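Local coordinates for protein FucU (Bifidobacterium longum subsp. infantis, PDB 3MVK), which probably acts as an isomerase of the RbsD/FucU family, interconverting the anomers of L-fucose and the pyranose and furanose forms of D-ribose, at residues I55-L60 with A93-E98; L65-D70 with D100-D105; K71-M76 with L137-G142. All coordinates share one frame; numbering follows the deposited sequence.

Contact 1: I55-L60 with A93-E98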
loop_
_atom_site.group_PDB
_atom_site.type_symbol
_atom_site.label_atom_id
_atom_site.label_comp_id
_atom_site.label_asym_id
_atom_site.label_seq_id
_atom_site.Cartn_x
_atom_site.Cartn_y
_atom_site.Cartn_z
ATOM N N ILE G 55 16.425 -4.056 -28.677
ATOM C CA ILE G 55 15.110 -3.809 -28.091
ATOM C C ILE G 55 14.072 -3.479 -29.165
ATOM O O ILE G 55 12.976 -4.037 -29.165
ATOM C CB ILE G 55 15.159 -2.714 -27.015
ATOM C CG1 ILE G 55 15.978 -3.214 -25.830
ATOM C CG2 ILE G 55 13.746 -2.350 -26.541
ATOM C CD1 ILE G 55 16.296 -2.158 -24.830
ATOM N N LEU G 56 14.405 -2.568 -30.074
ATOM C CA LEU G 56 13.456 -2.217 -31.134
ATOM C C LEU G 56 13.107 -3.433 -31.959
ATOM O O LEU G 56 11.939 -3.656 -32.277
ATOM C CB LEU G 56 14.034 -1.131 -32.039
ATOM C CG LEU G 56 13.112 -0.675 -33.165
ATOM C CD1 LEU G 56 11.765 -0.066 -32.660
ATOM C CD2 LEU G 56 13.855 0.338 -34.050
ATOM N N LYS G 57 14.116 -4.214 -32.319
ATOM C CA LYS G 57 13.879 -5.388 -33.157
ATOM C C LYS G 57 12.891 -6.346 -32.476
ATOM O O LYS G 57 11.981 -6.871 -33.128
ATOM C CB LYS G 57 15.183 -6.110 -33.459
ATOM C CG LYS G 57 15.039 -7.293 -34.409
ATOM C CD LYS G 57 16.362 -8.080 -34.443
ATOM C CE LYS G 57 16.214 -9.351 -35.253
ATOM N NZ LYS G 57 16.002 -9.047 -36.697
ATOM N N ALA G 58 13.058 -6.558 -31.172
ATOM C CA ALA G 58 12.191 -7.435 -30.421
ATOM C C ALA G 58 10.763 -6.883 -30.339
ATOM O O ALA G 58 9.784 -7.611 -30.553
ATOM C CB ALA G 58 12.778 -7.686 -29.028
ATOM N N ILE G 59 10.646 -5.594 -30.039
ATOM C CA ILE G 59 9.338 -4.950 -29.883
ATOM C C ILE G 59 8.535 -5.016 -31.186
ATOM O O ILE G 59 7.358 -5.328 -31.167
ATOM C CB ILE G 59 9.469 -3.497 -29.396
ATOM C CG1 ILE G 59 9.858 -3.495 -27.919
ATOM C CG2 ILE G 59 8.145 -2.716 -29.610
ATOM C CD1 ILE G 59 10.241 -2.121 -27.405
ATOM N N LEU G 60 9.185 -4.734 -32.307
ATOM C CA LEU G 60 8.491 -4.687 -33.586
ATOM C C LEU G 60 7.918 -6.043 -34.009
ATOM O O LEU G 60 6.958 -6.082 -34.787
ATOM C CB LEU G 60 9.381 -4.102 -34.685
ATOM C CG LEU G 60 9.772 -2.628 -34.519
ATOM C CD1 LEU G 60 10.740 -2.268 -35.617
ATOM C CD2 LEU G 60 8.566 -1.695 -34.519
ATOM N N ALA G 93 15.825 2.975 -38.642
ATOM C CA ALA G 93 15.102 3.020 -39.920
ATOM C C ALA G 93 15.035 1.651 -40.609
ATOM O O ALA G 93 13.986 1.279 -41.126
ATOM C CB ALA G 93 15.719 4.073 -40.850
ATOM N N GLY G 94 16.157 0.927 -40.607
ATOM C CA GLY G 94 16.272 -0.403 -41.201
ATOM C C GLY G 94 15.369 -1.380 -40.483
ATOM O O GLY G 94 14.683 -2.179 -41.117
ATOM N N LEU G 95 15.354 -1.302 -39.154
ATOM C CA LEU G 95 14.525 -2.225 -38.376
ATOM C C LEU G 95 13.041 -1.964 -38.594
ATOM O O LEU G 95 12.240 -2.911 -38.679
ATOM C CB LEU G 95 14.893 -2.171 -36.880
ATOM C CG LEU G 95 16.293 -2.710 -36.534
ATOM C CD1 LEU G 95 16.701 -2.352 -35.105
ATOM C CD2 LEU G 95 16.454 -4.201 -36.751
ATOM N N ILE G 96 12.671 -0.693 -38.688
ATOM C CA ILE G 96 11.291 -0.324 -38.985
ATOM C C ILE G 96 10.913 -0.787 -40.387
ATOM O O ILE G 96 9.827 -1.324 -40.595
ATOM C CB ILE G 96 11.066 1.187 -38.804
ATOM C CG1 ILE G 96 11.147 1.527 -37.306
ATOM C CG2 ILE G 96 9.745 1.642 -39.475
ATOM C CD1 ILE G 96 11.156 3.013 -36.977
ATOM N N LYS G 97 11.822 -0.604 -41.342
ATOM C CA LYS G 97 11.534 -0.948 -42.747
ATOM C C LYS G 97 11.176 -2.425 -42.905
ATOM O O LYS G 97 10.405 -2.785 -43.801
ATOM C CB LYS G 97 12.715 -0.582 -43.647
ATOM N N GLU G 98 11.730 -3.271 -42.033
ATOM C CA GLU G 98 11.441 -4.712 -42.028
ATOM C C GLU G 98 9.956 -5.003 -41.782
ATOM O O GLU G 98 9.447 -6.048 -42.202
ATOM C CB GLU G 98 12.327 -5.451 -41.014
ATOM C CG GLU G 98 13.815 -5.407 -41.389
ATOM C CD GLU G 98 14.747 -6.162 -40.441
ATOM O OE1 GLU G 98 14.290 -6.773 -39.445
ATOM O OE2 GLU G 98 15.972 -6.135 -40.711
#

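Contact 2: L65-D70 with D100-D105. With NA (sodium ion), chain B.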
loop_
_atom_site.group_PDB
_atom_site.type_symbol
_atom_site.label_atom_id
_atom_site.label_comp_id
_atom_site.label_asym_id
_atom_site.label_seq_id
_atom_site.Cartn_x
_atom_site.Cartn_y
_atom_site.Cartn_z
ATOM N N LEU G 65 3.211 -0.610 -35.663
ATOM C CA LEU G 65 3.370 0.840 -35.668
ATOM C C LEU G 65 2.155 1.492 -36.290
ATOM O O LEU G 65 1.682 1.039 -37.343
ATOM C CB LEU G 65 4.613 1.243 -36.460
ATOM C CG LEU G 65 5.957 0.960 -35.794
ATOM C CD1 LEU G 65 7.073 1.280 -36.771
ATOM C CD2 LEU G 65 6.099 1.775 -34.499
ATOM N N ASP G 66 1.709 2.584 -35.676
ATOM C CA ASP G 66 0.500 3.301 -36.073
ATOM C C ASP G 66 0.540 3.833 -37.506
ATOM O O ASP G 66 1.449 4.601 -37.865
ATOM C CB ASP G 66 0.225 4.445 -35.104
ATOM C CG ASP G 66 -1.229 4.912 -35.124
ATOM O OD1 ASP G 66 -2.051 4.382 -35.925
ATOM O OD2 ASP G 66 -1.539 5.828 -34.332
ATOM N N THR G 67 -0.457 3.435 -38.299
ATOM C CA THR G 67 -0.607 3.915 -39.681
ATOM C C THR G 67 -1.573 5.106 -39.764
ATOM O O THR G 67 -1.747 5.676 -40.842
ATOM C CB THR G 67 -1.125 2.794 -40.630
ATOM O OG1 THR G 67 -2.427 2.381 -40.200
ATOM C CG2 THR G 67 -0.176 1.590 -40.651
ATOM N N TYR G 68 -2.192 5.474 -38.638
ATOM C CA TYR G 68 -3.100 6.633 -38.568
ATOM C C TYR G 68 -2.368 7.957 -38.375
ATOM O O TYR G 68 -2.989 9.028 -38.368
ATOM C CB TYR G 68 -4.153 6.448 -37.470
ATOM C CG TYR G 68 -5.208 5.446 -37.821
ATOM C CD1 TYR G 68 -6.543 5.836 -37.978
ATOM C CD2 TYR G 68 -4.882 4.103 -38.013
ATOM C CE1 TYR G 68 -7.533 4.893 -38.312
ATOM C CE2 TYR G 68 -5.870 3.149 -38.336
ATOM C CZ TYR G 68 -7.182 3.565 -38.486
ATOM O OH TYR G 68 -8.145 2.644 -38.821
ATOM N N VAL G 69 -1.053 7.882 -38.199
ATOM C CA VAL G 69 -0.186 9.067 -38.248
ATOM C C VAL G 69 0.917 8.773 -39.241
ATOM O O VAL G 69 1.246 7.621 -39.466
ATOM C CB VAL G 69 0.474 9.437 -36.874
ATOM C CG1 VAL G 69 -0.545 9.965 -35.899
ATOM C CG2 VAL G 69 1.275 8.255 -36.275
ATOM N N ASP G 70 1.511 9.815 -39.818
ATOM C CA ASP G 70 2.596 9.610 -40.784
ATOM C C ASP G 70 3.889 9.154 -40.128
ATOM O O ASP G 70 4.648 8.387 -40.728
ATOM C CB ASP G 70 2.876 10.893 -41.574
ATOM C CG ASP G 70 1.697 11.318 -42.447
ATOM O OD1 ASP G 70 1.011 10.440 -43.017
ATOM O OD2 ASP G 70 1.454 12.542 -42.547
ATOM N N ASP G 100 7.427 -2.117 -41.824
ATOM C CA ASP G 100 6.580 -1.037 -42.291
ATOM C C ASP G 100 7.267 -0.370 -43.476
ATOM O O ASP G 100 8.377 0.158 -43.335
ATOM C CB ASP G 100 6.338 -0.047 -41.148
ATOM C CG ASP G 100 5.251 0.959 -41.461
ATOM O OD1 ASP G 100 5.373 1.695 -42.465
ATOM O OD2 ASP G 100 4.262 1.023 -40.696
ATOM N N GLU G 101 6.602 -0.397 -44.639
ATOM C CA GLU G 101 7.191 0.110 -45.897
ATOM C C GLU G 101 7.678 1.557 -45.817
ATOM O O GLU G 101 8.531 1.979 -46.612
ATOM C CB GLU G 101 6.189 -0.017 -47.059
ATOM N N ARG G 102 7.133 2.322 -44.879
ATOM C CA ARG G 102 7.514 3.727 -44.739
ATOM C C ARG G 102 8.972 3.885 -44.337
ATOM O O ARG G 102 9.610 4.869 -44.694
ATOM C CB ARG G 102 6.611 4.432 -43.747
ATOM C CG ARG G 102 5.193 4.610 -44.269
ATOM C CD ARG G 102 4.307 5.184 -43.195
ATOM N NE ARG G 102 4.106 4.234 -42.098
ATOM C CZ ARG G 102 3.333 4.475 -41.046
ATOM N NH1 ARG G 102 2.710 5.636 -40.959
ATOM N NH2 ARG G 102 3.183 3.556 -40.098
ATOM N N GLY G 103 9.489 2.903 -43.604
ATOM C CA GLY G 103 10.897 2.877 -43.207
ATOM C C GLY G 103 11.295 4.158 -42.488
ATOM O O GLY G 103 10.593 4.619 -41.578
ATOM N N ALA G 104 12.406 4.760 -42.915
ATOM C CA ALA G 104 12.839 6.050 -42.371
ATOM C C ALA G 104 11.767 7.159 -42.400
ATOM O O ALA G 104 11.785 8.075 -41.568
ATOM C CB ALA G 104 14.105 6.517 -43.094
ATOM N N ASP G 105 10.862 7.103 -43.375
ATOM C CA ASP G 105 9.800 8.116 -43.483
ATOM C C ASP G 105 8.786 8.035 -42.327
ATOM O O ASP G 105 8.009 8.967 -42.097
ATOM C CB ASP G 105 9.096 8.024 -44.843
ATOM C CG ASP G 105 10.044 8.321 -46.002
ATOM O OD1 ASP G 105 10.874 9.233 -45.852
ATOM O OD2 ASP G 105 9.977 7.641 -47.045
HETATM NA NA NA B . -2.505 1.096 -37.685
HETATM O O HOH W 1 5.357 8.687 -43.373
HETATM O O HOH W 2 1.642 7.547 -43.560
#

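Contact 3: K71-M76 with L137-G142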
loop_
_atom_site.group_PDB
_atom_site.type_symbol
_atom_site.label_atom_id
_atom_site.label_comp_id
_atom_site.label_asym_id
_atom_site.label_seq_id
_atom_site.Cartn_x
_atom_site.Cartn_y
_atom_site.Cartn_z
ATOM N N LYS G 71 4.141 9.642 -38.914
ATOM C CA LYS G 71 5.418 9.391 -38.242
ATOM C C LYS G 71 5.258 8.815 -36.813
ATOM O O LYS G 71 5.416 9.531 -35.817
ATOM C CB LYS G 71 6.275 10.658 -38.251
ATOM C CG LYS G 71 6.472 11.199 -39.669
ATOM C CD LYS G 71 7.737 12.023 -39.807
ATOM C CE LYS G 71 7.832 12.668 -41.192
ATOM N NZ LYS G 71 8.410 11.709 -42.178
ATOM N N PRO G 72 4.954 7.507 -36.733
ATOM C CA PRO G 72 4.678 6.846 -35.432
ATOM C C PRO G 72 5.922 6.625 -34.552
ATOM O O PRO G 72 5.777 6.282 -33.361
ATOM C CB PRO G 72 4.067 5.498 -35.854
ATOM C CG PRO G 72 4.640 5.229 -37.210
ATOM C CD PRO G 72 4.687 6.598 -37.866
ATOM N N ALA G 73 7.122 6.830 -35.119
ATOM C CA ALA G 73 8.378 6.735 -34.366
ATOM C C ALA G 73 8.995 8.125 -34.232
ATOM O O ALA G 73 8.968 8.907 -35.180
ATOM C CB ALA G 73 9.342 5.764 -35.055
ATOM N N THR G 74 9.498 8.469 -33.046
ATOM C CA THR G 74 10.038 9.818 -32.865
ATOM C C THR G 74 11.408 9.762 -32.221
ATOM O O THR G 74 11.577 9.131 -31.173
ATOM C CB THR G 74 9.112 10.705 -31.970
ATOM O OG1 THR G 74 7.770 10.627 -32.438
ATOM C CG2 THR G 74 9.545 12.156 -31.981
ATOM N N LEU G 75 12.366 10.468 -32.842
ATOM C CA LEU G 75 13.709 10.664 -32.291
ATOM C C LEU G 75 13.861 11.997 -31.573
ATOM O O LEU G 75 13.063 12.916 -31.750
ATOM C CB LEU G 75 14.768 10.604 -33.417
ATOM C CG LEU G 75 15.025 9.243 -34.049
ATOM C CD1 LEU G 75 15.757 9.457 -35.377
ATOM C CD2 LEU G 75 15.819 8.299 -33.147
HETATM N N MSE G 76 14.899 12.088 -30.757
HETATM C CA MSE G 76 15.304 13.343 -30.141
HETATM C C MSE G 76 16.294 14.062 -31.066
HETATM O O MSE G 76 17.298 13.486 -31.471
HETATM C CB MSE G 76 15.981 13.070 -28.798
HETATM C CG MSE G 76 16.370 14.327 -28.034
HETATM SE SE MSE G 76 17.384 13.975 -26.440
HETATM C CE MSE G 76 15.880 13.641 -25.203
ATOM N N LEU G 137 13.837 6.579 -28.536
ATOM C CA LEU G 137 12.849 6.420 -29.593
ATOM C C LEU G 137 11.475 6.234 -28.995
ATOM O O LEU G 137 11.267 5.309 -28.202
ATOM C CB LEU G 137 13.225 5.237 -30.498
ATOM C CG LEU G 137 12.467 5.042 -31.817
ATOM C CD1 LEU G 137 12.798 6.132 -32.836
ATOM C CD2 LEU G 137 12.770 3.663 -32.399
ATOM N N ILE G 138 10.559 7.136 -29.352
ATOM C CA ILE G 138 9.128 6.984 -28.987
ATOM C C ILE G 138 8.418 6.205 -30.079
ATOM O O ILE G 138 8.587 6.521 -31.258
ATOM C CB ILE G 138 8.421 8.340 -28.787
ATOM C CG1 ILE G 138 9.252 9.255 -27.859
ATOM C CG2 ILE G 138 6.985 8.122 -28.222
ATOM C CD1 ILE G 138 8.623 10.662 -27.565
ATOM N N LEU G 139 7.631 5.192 -29.698
ATOM C CA LEU G 139 6.869 4.382 -30.656
ATOM C C LEU G 139 5.392 4.500 -30.328
ATOM O O LEU G 139 5.030 4.423 -29.148
ATOM C CB LEU G 139 7.250 2.915 -30.545
ATOM C CG LEU G 139 8.694 2.538 -30.891
ATOM C CD1 LEU G 139 8.823 1.033 -30.788
ATOM C CD2 LEU G 139 9.010 3.003 -32.317
ATOM N N GLN G 140 4.557 4.714 -31.344
ATOM C CA GLN G 140 3.105 4.799 -31.149
ATOM C C GLN G 140 2.422 3.570 -31.736
ATOM O O GLN G 140 2.650 3.209 -32.897
ATOM C CB GLN G 140 2.535 6.049 -31.825
ATOM C CG GLN G 140 1.052 6.255 -31.529
ATOM C CD GLN G 140 0.604 7.644 -31.904
ATOM O OE1 GLN G 140 1.098 8.636 -31.356
ATOM N NE2 GLN G 140 -0.344 7.733 -32.838
ATOM N N LYS G 141 1.547 2.947 -30.949
ATOM C CA LYS G 141 0.961 1.678 -31.353
ATOM C C LYS G 141 -0.187 1.856 -32.330
ATOM O O LYS G 141 -1.015 2.751 -32.182
ATOM C CB LYS G 141 0.481 0.885 -30.136
ATOM C CG LYS G 141 0.081 -0.565 -30.486
ATOM C CD LYS G 141 -0.231 -1.340 -29.196
ATOM C CE LYS G 141 -0.552 -2.784 -29.499
ATOM N NZ LYS G 141 -0.897 -3.619 -28.301
ATOM N N GLY G 142 -0.208 0.982 -33.323
ATOM C CA GLY G 142 -1.266 0.963 -34.290
ATOM C C GLY G 142 -2.370 -0.011 -33.950
ATOM O O GLY G 142 -2.559 -0.377 -32.782
HETATM O O HOH W 3 3.899 9.554 -33.052
#

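Contact 1: I55-L60 with A93-E98
Leu-95 fits between Leu-56 and Lys-57 of the facing helix. Its CG stands anti to the carbonyl carbon (chi1 -67°), which places the isobutyl end between these two residues. Leu-95 CB and the CD1 branch touch Leu-56, whose CD2 methyl lies 3.9 Å from Leu-95 CB. Leu-95 CD2 turns to the aliphatic base of Lys-57, 4.0 Å from Lys-57 CB. The Lys-57 and Leu-95 side chains cross at about a right angle, so the branch meets the flank of the lysine chain.

Beyond this point Lys-57 runs straight and bends only at its last torsion (chi4 67°). Its ammonium ends near the Glu-98 carboxylate. The salt bridge is long, 4.0 Å from Lys-57 NZ to Glu-98 OE1, and both residues are exposed to solvent.

Leu-60 extends the apolar surface one turn on from Leu-56. Its CD1 comes to 3.5 Å from the Leu-95 carbonyl O and 4.2 Å from Ile-96 CG1. No hydrogen bond crosses the contact.

The segments 55-60 and 93-97 of helices 52-60 and 88-97 run almost parallel, at 15°, with axes 9.8 Å apart at closest. Both helices rest on the mixed sheet. Leu-56 reaches Ile-28 of strand 25-29 and two leucines of strand 137-140, while Ile-96 packs on Leu-65 and on Ala-73 of strand 73-76.

Contact 2: L65-D70 with D100-D105
Arg-102 reaches across to the 65-70 loop and bonds its backbone carbonyls with the edge of its guanidinium. Arg-102 NH2 donates to Asp-66 O over 3.0 Å, nearly straight at 166°, from above the carbonyl plane. Arg-102 NH1 reaches Val-69 O at 2.9 Å, in that carbonyl's plane, but the bond is bent to 132°.

Salt bridging holds the guanidinium side-on. Arg-102 NE donates to Asp-100 OD1 (2.9 Å) and Arg-102 NH2 to Asp-100 OD2 (2.8 Å). The chain bends at chi3 (-68°), folding the group back onto this carboxylate. Asp-100 OD1 also takes the backbone N of Arg-102, an Asx turn opening a type I beta turn that ends at Gly-103. A leucine in place of Arg-102 would probably leave the Asp-100 carboxylate without its cation and the Asp-66 and Val-69 carbonyls without this donor.

One water joins the loops, donating to Asp-70 O at 2.8 Å and to Asp-105 O at 3.0 Å. Thr-67 OG1 binds a sodium ion at 2.8 Å.

The contact ties the loop after helix 52-60 to the loop after helix 88-97. Both lead into the neighbouring parallel strands 73-76 and 107-110, and Leu-65 packs on strand 137-140.

Contact 3: K71-M76 with L137-G142
The Gln-140 amide is the flat side group here, with the Pro-72 ring as neighbour at its base. The proline ring meets the Gln-140 backbone through Pro-72 CB, 4.0 Å from Gln-140 O. The amide leads away from the ring. Its CG lies anti to the backbone N (chi1 -174°), and the extended chain takes the amide to partners elsewhere: NE2 donates to Asp-66 OD2, and OE1 accepts from Gln-25 NE2. Both polar ends are therefore satisfied. A triethylene glycol, probably from the crystallisation liquor, lies close to this side chain.

The sheet itself has two different faces here. Ala-73, Leu-75, Leu-137 and Leu-139 lie on one. Leu-137 uses CD1 to meet Leu-75 CD2 at 3.7 Å, and Leu-139 CD2 comes to 3.9 Å from Ala-73 CB. On the other face Thr-74 and Ile-138 sit opposite each other, their CB atoms 4.0 Å apart.

The backbones form an antiparallel pair. Thr-74 and Ile-138 make a hydrogen-bonded pair: Thr-74 N donates to Ile-138 O at 2.8 Å, and Ile-138 N to Thr-74 O at 2.9 Å. Gln-140 N donates to Pro-72 O at 2.8 Å. Ala-73 and Leu-139 form the non-hydrogen-bonded pair between, where Ala-73 CA makes a CA-H...O contact of 3.1 Å with Ile-138 O.

The two strands lie inside the mixed sheet, with 25-29 beside 137-140 and 107-110 beside 73-76. Helix 88-97 packs on the leucine face, where Tyr-92 touches Leu-75 and Leu-137. Helix 112-119 packs on the other, where Phe-115 touches Ile-138.

The three contacts lie close within one alpha/beta domain. The centre of contact 1 is about 12 Å from those of contacts 2 and 3, and the latter two are about 9 Å apart. Their segments alternate along the chain: 55-60, 65-70, 71-76, 93-98, 100-105 and 137-142. Contact 3 is in the sheet, contact 1 joins two helices that pack on one face of it, and contact 2 joins the loops that lead into strands 73-76 and 107-110, at their N-terminal ends. Strand 73-76, helix 88-97 and strand 107-110 form a beta-alpha-beta crossover running through all three. Ala-93 packs on Ala-104, and Lys-71 NZ bonds Asp-105 O, so helix, loops and strands form one continuous unit.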